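Local coordinates for protein pumilio homology domain family member 4 (Saccharomyces cerevisiae, PDB 3BWT) that binds messenger RNA through its Pumilio homology domain and probably takes part in regulating gene expression, with a possible effect on diploid formation, at residues 191-196 with 229-234; 199-204 with 237-242; 251-256 with 261-266. All blocks are in the same frame, centred on the assembly; numbering follows the deposited sequence.

Contact 1 (191-196 with 229-234)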
loop_
_atom_site.group_PDB
_atom_site.type_symbol
_atom_site.label_atom_id
_atom_site.label_comp_id
_atom_site.label_asym_id
_atom_site.label_seq_id
_atom_site.Cartn_x
_atom_site.Cartn_y
_atom_site.Cartn_z
ATOM N N LYS A 191 11.721 9.656 -10.347
ATOM C CA LYS A 191 10.882 10.779 -9.934
ATOM C C LYS A 191 10.856 10.949 -8.413
ATOM O O LYS A 191 11.035 12.061 -7.886
ATOM C CB LYS A 191 9.466 10.618 -10.482
ATOM C CG LYS A 191 9.432 10.406 -11.991
ATOM C CD LYS A 191 8.195 11.015 -12.616
ATOM C CE LYS A 191 8.340 11.114 -14.126
ATOM N NZ LYS A 191 7.523 12.240 -14.677
ATOM N N LEU A 192 10.644 9.838 -7.715
ATOM C CA LEU A 192 10.642 9.828 -6.258
ATOM C C LEU A 192 11.971 10.320 -5.686
ATOM O O LEU A 192 11.999 11.054 -4.691
ATOM C CB LEU A 192 10.344 8.421 -5.745
ATOM C CG LEU A 192 8.978 7.866 -6.141
ATOM C CD1 LEU A 192 8.882 6.397 -5.798
ATOM C CD2 LEU A 192 7.877 8.647 -5.460
ATOM N N LEU A 193 13.071 9.909 -6.317
ATOM C CA LEU A 193 14.417 10.249 -5.847
ATOM C C LEU A 193 14.690 11.739 -5.990
ATOM O O LEU A 193 15.400 12.341 -5.191
ATOM C CB LEU A 193 15.463 9.444 -6.615
ATOM C CG LEU A 193 16.896 9.517 -6.099
ATOM C CD1 LEU A 193 17.049 8.725 -4.799
ATOM C CD2 LEU A 193 17.857 9.019 -7.176
ATOM N N ALA A 194 14.109 12.335 -7.019
ATOM C CA ALA A 194 14.166 13.777 -7.179
ATOM C C ALA A 194 13.410 14.496 -6.055
ATOM O O ALA A 194 13.527 15.708 -5.903
ATOM C CB ALA A 194 13.603 14.164 -8.529
ATOM N N LEU A 195 12.641 13.751 -5.270
ATOM C CA LEU A 195 11.795 14.351 -4.242
ATOM C C LEU A 195 12.104 13.793 -2.858
ATOM O O LEU A 195 11.336 13.999 -1.912
ATOM C CB LEU A 195 10.316 14.114 -4.555
ATOM C CG LEU A 195 9.761 14.709 -5.850
ATOM C CD1 LEU A 195 8.425 14.067 -6.249
ATOM C CD2 LEU A 195 9.647 16.221 -5.719
ATOM N N VAL A 196 13.227 13.093 -2.737
ATOM C CA VAL A 196 13.540 12.398 -1.493
ATOM C C VAL A 196 13.588 13.311 -0.260
ATOM O O VAL A 196 13.235 12.888 0.844
ATOM C CB VAL A 196 14.837 11.556 -1.606
ATOM C CG1 VAL A 196 16.070 12.419 -1.350
ATOM C CG2 VAL A 196 14.779 10.392 -0.638
ATOM N N VAL A 229 20.631 6.831 0.297
ATOM C CA VAL A 229 21.605 6.984 1.363
ATOM C C VAL A 229 22.537 8.149 1.064
ATOM O O VAL A 229 22.784 8.995 1.926
ATOM C CB VAL A 229 22.415 5.710 1.581
ATOM C CG1 VAL A 229 23.497 5.946 2.618
ATOM C CG2 VAL A 229 21.495 4.589 2.031
ATOM N N HIS A 230 23.028 8.202 -0.167
ATOM C CA HIS A 230 23.900 9.292 -0.583
ATOM C C HIS A 230 23.297 10.682 -0.357
ATOM O O HIS A 230 24.013 11.629 -0.050
ATOM C CB HIS A 230 24.310 9.132 -2.047
ATOM C CG HIS A 230 25.128 10.275 -2.563
ATOM N ND1 HIS A 230 26.464 10.433 -2.257
ATOM C CD2 HIS A 230 24.794 11.328 -3.347
ATOM C CE1 HIS A 230 26.917 11.531 -2.831
ATOM N NE2 HIS A 230 25.924 12.094 -3.498
ATOM N N LEU A 231 21.985 10.809 -0.518
ATOM C CA LEU A 231 21.327 12.112 -0.378
ATOM C C LEU A 231 20.996 12.474 1.067
ATOM O O LEU A 231 21.035 13.644 1.434
ATOM C CB LEU A 231 20.060 12.184 -1.241
ATOM C CG LEU A 231 20.273 12.339 -2.747
ATOM C CD1 LEU A 231 19.020 11.990 -3.541
ATOM C CD2 LEU A 231 20.727 13.746 -3.059
ATOM N N LEU A 232 20.686 11.475 1.887
ATOM C CA LEU A 232 20.227 11.738 3.251
ATOM C C LEU A 232 21.312 11.626 4.318
ATOM O O LEU A 232 21.172 12.190 5.402
ATOM C CB LEU A 232 19.077 10.804 3.624
ATOM C CG LEU A 232 17.907 10.640 2.666
ATOM C CD1 LEU A 232 16.914 9.684 3.291
ATOM C CD2 LEU A 232 17.257 11.970 2.350
ATOM N N LYS A 233 22.373 10.879 4.029
ATOM C CA LYS A 233 23.441 10.685 5.010
ATOM C C LYS A 233 23.967 12.007 5.583
ATOM O O LYS A 233 24.154 12.125 6.789
ATOM C CB LYS A 233 24.587 9.846 4.433
ATOM C CG LYS A 233 25.627 9.442 5.467
ATOM C CD LYS A 233 26.402 8.191 5.044
ATOM C CE LYS A 233 27.262 8.431 3.804
ATOM N NZ LYS A 233 28.568 9.074 4.128
ATOM N N PRO A 234 24.204 13.006 4.717
ATOM C CA PRO A 234 24.710 14.307 5.171
ATOM C C PRO A 234 23.799 15.023 6.173
ATOM O O PRO A 234 24.128 16.118 6.640
ATOM C CB PRO A 234 24.795 15.109 3.873
ATOM C CG PRO A 234 25.035 14.079 2.827
ATOM C CD PRO A 234 24.213 12.902 3.246
#
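L231, on helix 224-232, lies against L193 and V196, while its neighbour L232 meets V196 alone. The contact belongs to the all-helical solenoid of Pumilio repeats, and joins the start of repeat 6, where helix 182-193 gives way to helix 196-200, to the boundary with repeat 7. No hydrogen bond crosses it; aliphatic branches do the work, and their types suit a seam where one layer of helices rests on the next.

The central group is the CG1 methyl of V196. Its first torsion of 84° places CG1 between the backbone N and the carbonyl carbon, pointing it across the seam, where it is flanked by two leucine methyls: L231 CD1 at 3.7 Å from V196 CG1, and L232 CD2 at 3.9 Å from the same atom. V196 CG2 adds a more distant touch on L232. Valine fits here because its branch begins at CB, so that a short, stiff side chain can present a methyl to both leucines at once.

L231 needs more length. With CG anti to the carbonyl carbon (chi1 -74°), its CD1 reaches the side of the type I beta turn from L193 to V196, near the carbonyl oxygen of L193. Behind this surface V196 packs on V209 of helix 205-219 and L232 on V248 of helix 245-253, so these two residues are buried, whereas L231 stays largely exposed. L193, partly exposed, completes the contact: its CG stands anti to the backbone N (chi1 -171°), the side chain lies obliquely to that of L231, and L193 CD1 comes to 4.0 Å from L231 CD1.

Contact 2 (199-204 with 237-242)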
loop_
_atom_site.group_PDB
_atom_site.type_symbol
_atom_site.label_atom_id
_atom_site.label_comp_id
_atom_site.label_asym_id
_atom_site.label_seq_id
_atom_site.Cartn_x
_atom_site.Cartn_y
_atom_site.Cartn_z
ATOM N N LEU A 199 9.798 13.948 0.758
ATOM C CA LEU A 199 9.159 12.698 1.156
ATOM C C LEU A 199 9.613 12.203 2.521
ATOM O O LEU A 199 8.840 11.647 3.282
ATOM C CB LEU A 199 9.453 11.616 0.118
ATOM C CG LEU A 199 9.010 11.869 -1.313
ATOM C CD1 LEU A 199 9.462 10.719 -2.164
ATOM C CD2 LEU A 199 7.512 12.010 -1.360
ATOM N N THR A 200 10.888 12.392 2.810
ATOM C CA THR A 200 11.493 11.853 4.019
ATOM C C THR A 200 10.857 12.469 5.269
ATOM O O THR A 200 10.644 11.791 6.270
ATOM C CB THR A 200 13.035 12.067 3.987
ATOM O OG1 THR A 200 13.580 11.384 2.850
ATOM C CG2 THR A 200 13.712 11.561 5.268
ATOM N N LEU A 201 10.536 13.756 5.183
ATOM C CA LEU A 201 9.965 14.500 6.299
ATOM C C LEU A 201 8.450 14.368 6.347
ATOM O O LEU A 201 7.799 14.858 7.267
ATOM C CB LEU A 201 10.342 15.972 6.178
ATOM C CG LEU A 201 11.838 16.287 6.248
ATOM C CD1 LEU A 201 12.062 17.789 6.425
ATOM C CD2 LEU A 201 12.497 15.484 7.375
ATOM N N ASP A 202 7.891 13.694 5.355
ATOM C CA ASP A 202 6.447 13.613 5.223
ATOM C C ASP A 202 5.849 12.434 5.991
ATOM O O ASP A 202 6.431 11.354 6.017
ATOM C CB ASP A 202 6.076 13.504 3.750
ATOM C CG ASP A 202 4.601 13.572 3.530
ATOM O OD1 ASP A 202 3.966 12.496 3.489
ATOM O OD2 ASP A 202 4.072 14.701 3.441
ATOM N N PRO A 203 4.669 12.640 6.605
ATOM C CA PRO A 203 3.935 11.602 7.338
ATOM C C PRO A 203 3.786 10.335 6.508
ATOM O O PRO A 203 3.984 9.229 7.015
ATOM C CB PRO A 203 2.549 12.208 7.520
ATOM C CG PRO A 203 2.711 13.647 7.334
ATOM C CD PRO A 203 3.902 13.888 6.482
ATOM N N PHE A 204 3.432 10.499 5.237
ATOM C CA PHE A 204 3.192 9.348 4.376
ATOM C C PHE A 204 4.321 9.070 3.379
ATOM O O PHE A 204 4.577 7.921 3.031
ATOM C CB PHE A 204 1.823 9.482 3.696
ATOM C CG PHE A 204 0.706 9.676 4.677
ATOM C CD1 PHE A 204 0.293 8.630 5.486
ATOM C CD2 PHE A 204 0.099 10.923 4.833
ATOM C CE1 PHE A 204 -0.725 8.818 6.413
ATOM C CE2 PHE A 204 -0.913 11.113 5.754
ATOM C CZ PHE A 204 -1.325 10.067 6.546
ATOM N N ILE A 237 21.959 13.282 11.514
ATOM C CA ILE A 237 21.510 13.761 12.815
ATOM C C ILE A 237 20.212 14.533 12.687
ATOM O O ILE A 237 19.266 14.297 13.435
ATOM C CB ILE A 237 22.540 14.700 13.474
ATOM C CG1 ILE A 237 23.863 13.969 13.720
ATOM C CG2 ILE A 237 21.970 15.251 14.775
ATOM C CD1 ILE A 237 23.792 12.927 14.827
ATOM N N GLU A 238 20.177 15.469 11.745
ATOM C CA GLU A 238 19.011 16.318 11.568
ATOM C C GLU A 238 17.742 15.482 11.376
ATOM O O GLU A 238 16.710 15.762 11.982
ATOM C CB GLU A 238 19.227 17.252 10.386
ATOM C CG GLU A 238 18.101 18.237 10.145
ATOM C CD GLU A 238 18.003 18.642 8.682
ATOM O OE1 GLU A 238 18.979 18.414 7.927
ATOM O OE2 GLU A 238 16.946 19.179 8.287
ATOM N N LEU A 239 17.837 14.445 10.546
ATOM C CA LEU A 239 16.716 13.563 10.272
ATOM C C LEU A 239 16.484 12.570 11.400
ATOM O O LEU A 239 15.392 12.015 11.535
ATOM C CB LEU A 239 16.958 12.797 8.977
ATOM C CG LEU A 239 17.174 13.651 7.730
ATOM C CD1 LEU A 239 17.702 12.808 6.579
ATOM C CD2 LEU A 239 15.887 14.365 7.334
ATOM N N SER A 240 17.513 12.330 12.205
ATOM C CA SER A 240 17.388 11.388 13.313
ATOM C C SER A 240 16.496 11.931 14.426
ATOM O O SER A 240 15.986 11.172 15.255
ATOM C CB SER A 240 18.758 11.016 13.879
ATOM O OG SER A 240 19.368 10.020 13.090
ATOM N N ILE A 241 16.309 13.245 14.446
ATOM C CA ILE A 241 15.499 13.874 15.487
ATOM C C ILE A 241 14.214 14.431 14.900
ATOM O O ILE A 241 13.590 15.329 15.466
ATOM C CB ILE A 241 16.279 14.983 16.216
ATOM C CG1 ILE A 241 16.492 16.176 15.285
ATOM C CG2 ILE A 241 17.617 14.431 16.709
ATOM C CD1 ILE A 241 17.280 17.288 15.900
ATOM N N HIS A 242 13.824 13.870 13.763
ATOM C CA HIS A 242 12.607 14.260 13.068
ATOM C C HIS A 242 11.566 13.156 13.184
ATOM O O HIS A 242 11.873 11.980 12.994
ATOM C CB HIS A 242 12.922 14.537 11.605
ATOM C CG HIS A 242 11.814 15.223 10.876
ATOM N ND1 HIS A 242 10.766 14.536 10.299
ATOM C CD2 HIS A 242 11.583 16.536 10.638
ATOM C CE1 HIS A 242 9.937 15.399 9.738
ATOM N NE2 HIS A 242 10.408 16.619 9.931
#
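L201 sets a methyl squarely over the imidazole of H242, the central feature of this contact between Pumilio repeats 6 and 7. The CD2 methyl lies 3.3 Å from the centroid of the H242 ring and only 2° off its normal, a CH-pi contact over the middle of the face. The two side chains cross at about a right angle. The CB of H242 points toward segment 199-204, and with CG anti to the backbone N (chi1 -168°) the ring comes to lie against L201 CD2; H242 CE1 also lies near the carbonyl oxygen of L201.

Histidine suits the site because its flat ring serves two ends. While one face receives the leucine, ND1 caps the next helix, accepting from the backbone N of F244 and of G245. D202 has the corresponding task one repeat earlier: F204 N donates to D202 OD1 at 2.7 Å, from above the carboxylate plane, and G205 N bonds to the same oxygen. Replacing H242 by an alanine would probably leave L201 CD2 without its aromatic platform and the backbone N-H groups of F244 and G245 without their capping acceptor.

Deeper in the seam the contact becomes purely aliphatic. L239 CD2 lies 3.6 Å from L201 CD2, so this one leucine methyl of L201 meets both the ring and the neighbouring branch. L239 CD2 also meets T200 CG2 at 4.1 Å, the two side chains again crossing nearly perpendicularly; the OG1 of T200 is hydrogen-bonded to V196 O in its own helix, which leaves CG2 to face L239. Around this core, helix 224-232 packs on T200 and L239 through L232, helix 245-253 does so through V248 and I249, and L278 of helix 256-279 backs S240 and I241.

Contact 3 (251-256 with 261-266)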
loop_
_atom_site.group_PDB
_atom_site.type_symbol
_atom_site.label_atom_id
_atom_site.label_comp_id
_atom_site.label_asym_id
_atom_site.label_seq_id
_atom_site.Cartn_x
_atom_site.Cartn_y
_atom_site.Cartn_z
ATOM N N LYS A 251 15.452 2.844 9.012
ATOM C CA LYS A 251 15.296 1.882 7.938
ATOM C C LYS A 251 16.664 1.538 7.356
ATOM O O LYS A 251 16.981 0.372 7.132
ATOM C CB LYS A 251 14.384 2.438 6.850
ATOM C CG LYS A 251 14.203 1.483 5.695
ATOM C CD LYS A 251 13.709 0.151 6.200
ATOM C CE LYS A 251 13.520 -0.814 5.069
ATOM N NZ LYS A 251 12.724 -1.995 5.507
ATOM N N ILE A 252 17.465 2.570 7.117
ATOM C CA ILE A 252 18.832 2.422 6.634
ATOM C C ILE A 252 19.733 1.732 7.670
ATOM O O ILE A 252 20.517 0.840 7.328
ATOM C CB ILE A 252 19.427 3.787 6.251
ATOM C CG1 ILE A 252 18.743 4.332 5.001
ATOM C CG2 ILE A 252 20.915 3.671 6.020
ATOM C CD1 ILE A 252 18.811 5.841 4.874
ATOM N N LEU A 253 19.614 2.135 8.932
ATOM C CA LEU A 253 20.384 1.494 9.998
ATOM C C LEU A 253 20.080 0.005 10.079
ATOM O O LEU A 253 20.887 -0.769 10.581
ATOM C CB LEU A 253 20.103 2.139 11.359
ATOM C CG LEU A 253 20.715 3.513 11.606
ATOM C CD1 LEU A 253 20.394 3.980 13.013
ATOM C CD2 LEU A 253 22.222 3.470 11.369
ATOM N N LYS A 254 18.905 -0.388 9.594
ATOM C CA LYS A 254 18.473 -1.784 9.654
ATOM C C LYS A 254 18.652 -2.497 8.314
ATOM O O LYS A 254 18.249 -3.650 8.153
ATOM C CB LYS A 254 17.019 -1.885 10.139
ATOM C CG LYS A 254 16.835 -1.583 11.623
ATOM C CD LYS A 254 15.380 -1.744 12.053
ATOM C CE LYS A 254 15.228 -1.633 13.569
ATOM N NZ LYS A 254 13.857 -2.006 14.041
ATOM N N THR A 255 19.261 -1.811 7.358
ATOM C CA THR A 255 19.598 -2.439 6.089
ATOM C C THR A 255 21.093 -2.756 6.035
ATOM O O THR A 255 21.914 -1.880 5.751
ATOM C CB THR A 255 19.203 -1.553 4.913
ATOM O OG1 THR A 255 17.810 -1.240 5.024
ATOM C CG2 THR A 255 19.471 -2.262 3.578
ATOM N N ALA A 256 21.430 -4.019 6.293
ATOM C CA ALA A 256 22.814 -4.417 6.558
ATOM C C ALA A 256 23.883 -3.736 5.700
ATOM O O ALA A 256 24.878 -3.256 6.243
ATOM C CB ALA A 256 22.962 -5.927 6.496
ATOM N N PRO A 261 27.954 2.873 6.951
ATOM C CA PRO A 261 28.154 4.261 6.520
ATOM C C PRO A 261 27.323 5.256 7.342
ATOM O O PRO A 261 27.816 6.330 7.711
ATOM C CB PRO A 261 27.659 4.242 5.077
ATOM C CG PRO A 261 27.932 2.853 4.617
ATOM C CD PRO A 261 27.723 1.964 5.816
ATOM N N MET A 262 26.073 4.899 7.619
ATOM C CA MET A 262 25.181 5.767 8.389
ATOM C C MET A 262 25.646 5.901 9.833
ATOM O O MET A 262 25.713 7.005 10.372
ATOM C CB MET A 262 23.733 5.252 8.346
ATOM C CG MET A 262 22.717 6.170 9.030
ATOM S SD MET A 262 22.555 7.829 8.316
ATOM C CE MET A 262 21.831 7.447 6.728
ATOM N N ILE A 263 25.951 4.768 10.457
ATOM C CA ILE A 263 26.470 4.756 11.815
ATOM C C ILE A 263 27.730 5.606 11.884
ATOM O O ILE A 263 27.957 6.331 12.852
ATOM C CB ILE A 263 26.771 3.320 12.281
ATOM C CG1 ILE A 263 25.465 2.525 12.398
ATOM C CG2 ILE A 263 27.527 3.323 13.603
ATOM C CD1 ILE A 263 25.657 1.073 12.783
ATOM N N LEU A 264 28.533 5.524 10.832
ATOM C CA LEU A 264 29.755 6.304 10.718
ATOM C C LEU A 264 29.501 7.799 10.695
ATOM O O LEU A 264 30.193 8.561 11.371
ATOM C CB LEU A 264 30.508 5.911 9.454
ATOM C CG LEU A 264 31.683 4.967 9.662
ATOM C CD1 LEU A 264 32.211 4.503 8.312
ATOM C CD2 LEU A 264 32.763 5.674 10.467
ATOM N N GLU A 265 28.528 8.215 9.893
ATOM C CA GLU A 265 28.156 9.621 9.806
ATOM C C GLU A 265 27.740 10.138 11.174
ATOM O O GLU A 265 28.199 11.189 11.631
ATOM C CB GLU A 265 27.003 9.803 8.823
ATOM C CG GLU A 265 26.759 11.248 8.443
ATOM C CD GLU A 265 27.878 11.807 7.600
ATOM O OE1 GLU A 265 28.686 11.002 7.094
ATOM O OE2 GLU A 265 27.948 13.045 7.441
ATOM N N ILE A 266 26.862 9.386 11.823
ATOM C CA ILE A 266 26.433 9.704 13.180
ATOM C C ILE A 266 27.627 9.825 14.134
ATOM O O ILE A 266 27.683 10.744 14.951
ATOM C CB ILE A 266 25.398 8.666 13.686
ATOM C CG1 ILE A 266 24.082 8.836 12.915
ATOM C CG2 ILE A 266 25.185 8.787 15.185
ATOM C CD1 ILE A 266 23.049 7.782 13.196
#
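L253 and I252 meet M262 and I263 where two successive helices, 245-253 and 256-279, pack against each other within Pumilio repeat 7 of the helical solenoid. The tight part centres on L253 CD2, which sits between neighbouring positions of the second helix, 3.5 Å from I263 CG1 and 3.6 Å from M262 CG. Beside it M262 folds back: bends at chi2 (62°) and chi3 (68°) carry its CE to the side chain of I252, with I252 CD1 at 3.9 Å from M262 CE. The unbranched, flexible methionine can follow the contour of two different neighbours, whereas the beta-branched isoleucines give stiffer walls. All four residues are buried; L253 also packs on V287, and I252 on I213.

Away from this core the packing thins. The CB of I266 points toward segment 251-256, but I266 CD1 stays 4.6 Å from L253 CD1, while K254, just past the first helix, and A256 are exposed to solvent. P261, which lacks an N-H, marks a kink in the second helix. At the end of the first helix the turn is tied by T255, whose OG1 donates to K251 O at 2.8 Å, tilted 33° from the carbonyl plane.

From the N terminus, the chain first leaves 191-196, passes 199-204, then runs through helix 205-219 before helix 224-232 returns to close contact 1 at 229-234. Contact 2 closes only afterwards, at 237-242, so the two loops cross and together bind adjoining layers of repeats 6 and 7. They touch: L232 of contact 1 packs its carbonyl oxygen on L239 and its CD2 on T200. Contact 3 follows in series as a short local loop inside repeat 7, closing the turn between helices 245-253 and 256-279. It meets contact 1 where K233 packs on P261 and M262 and forms a long, weak ion pair with E265; contact 2 approaches but does not touch it.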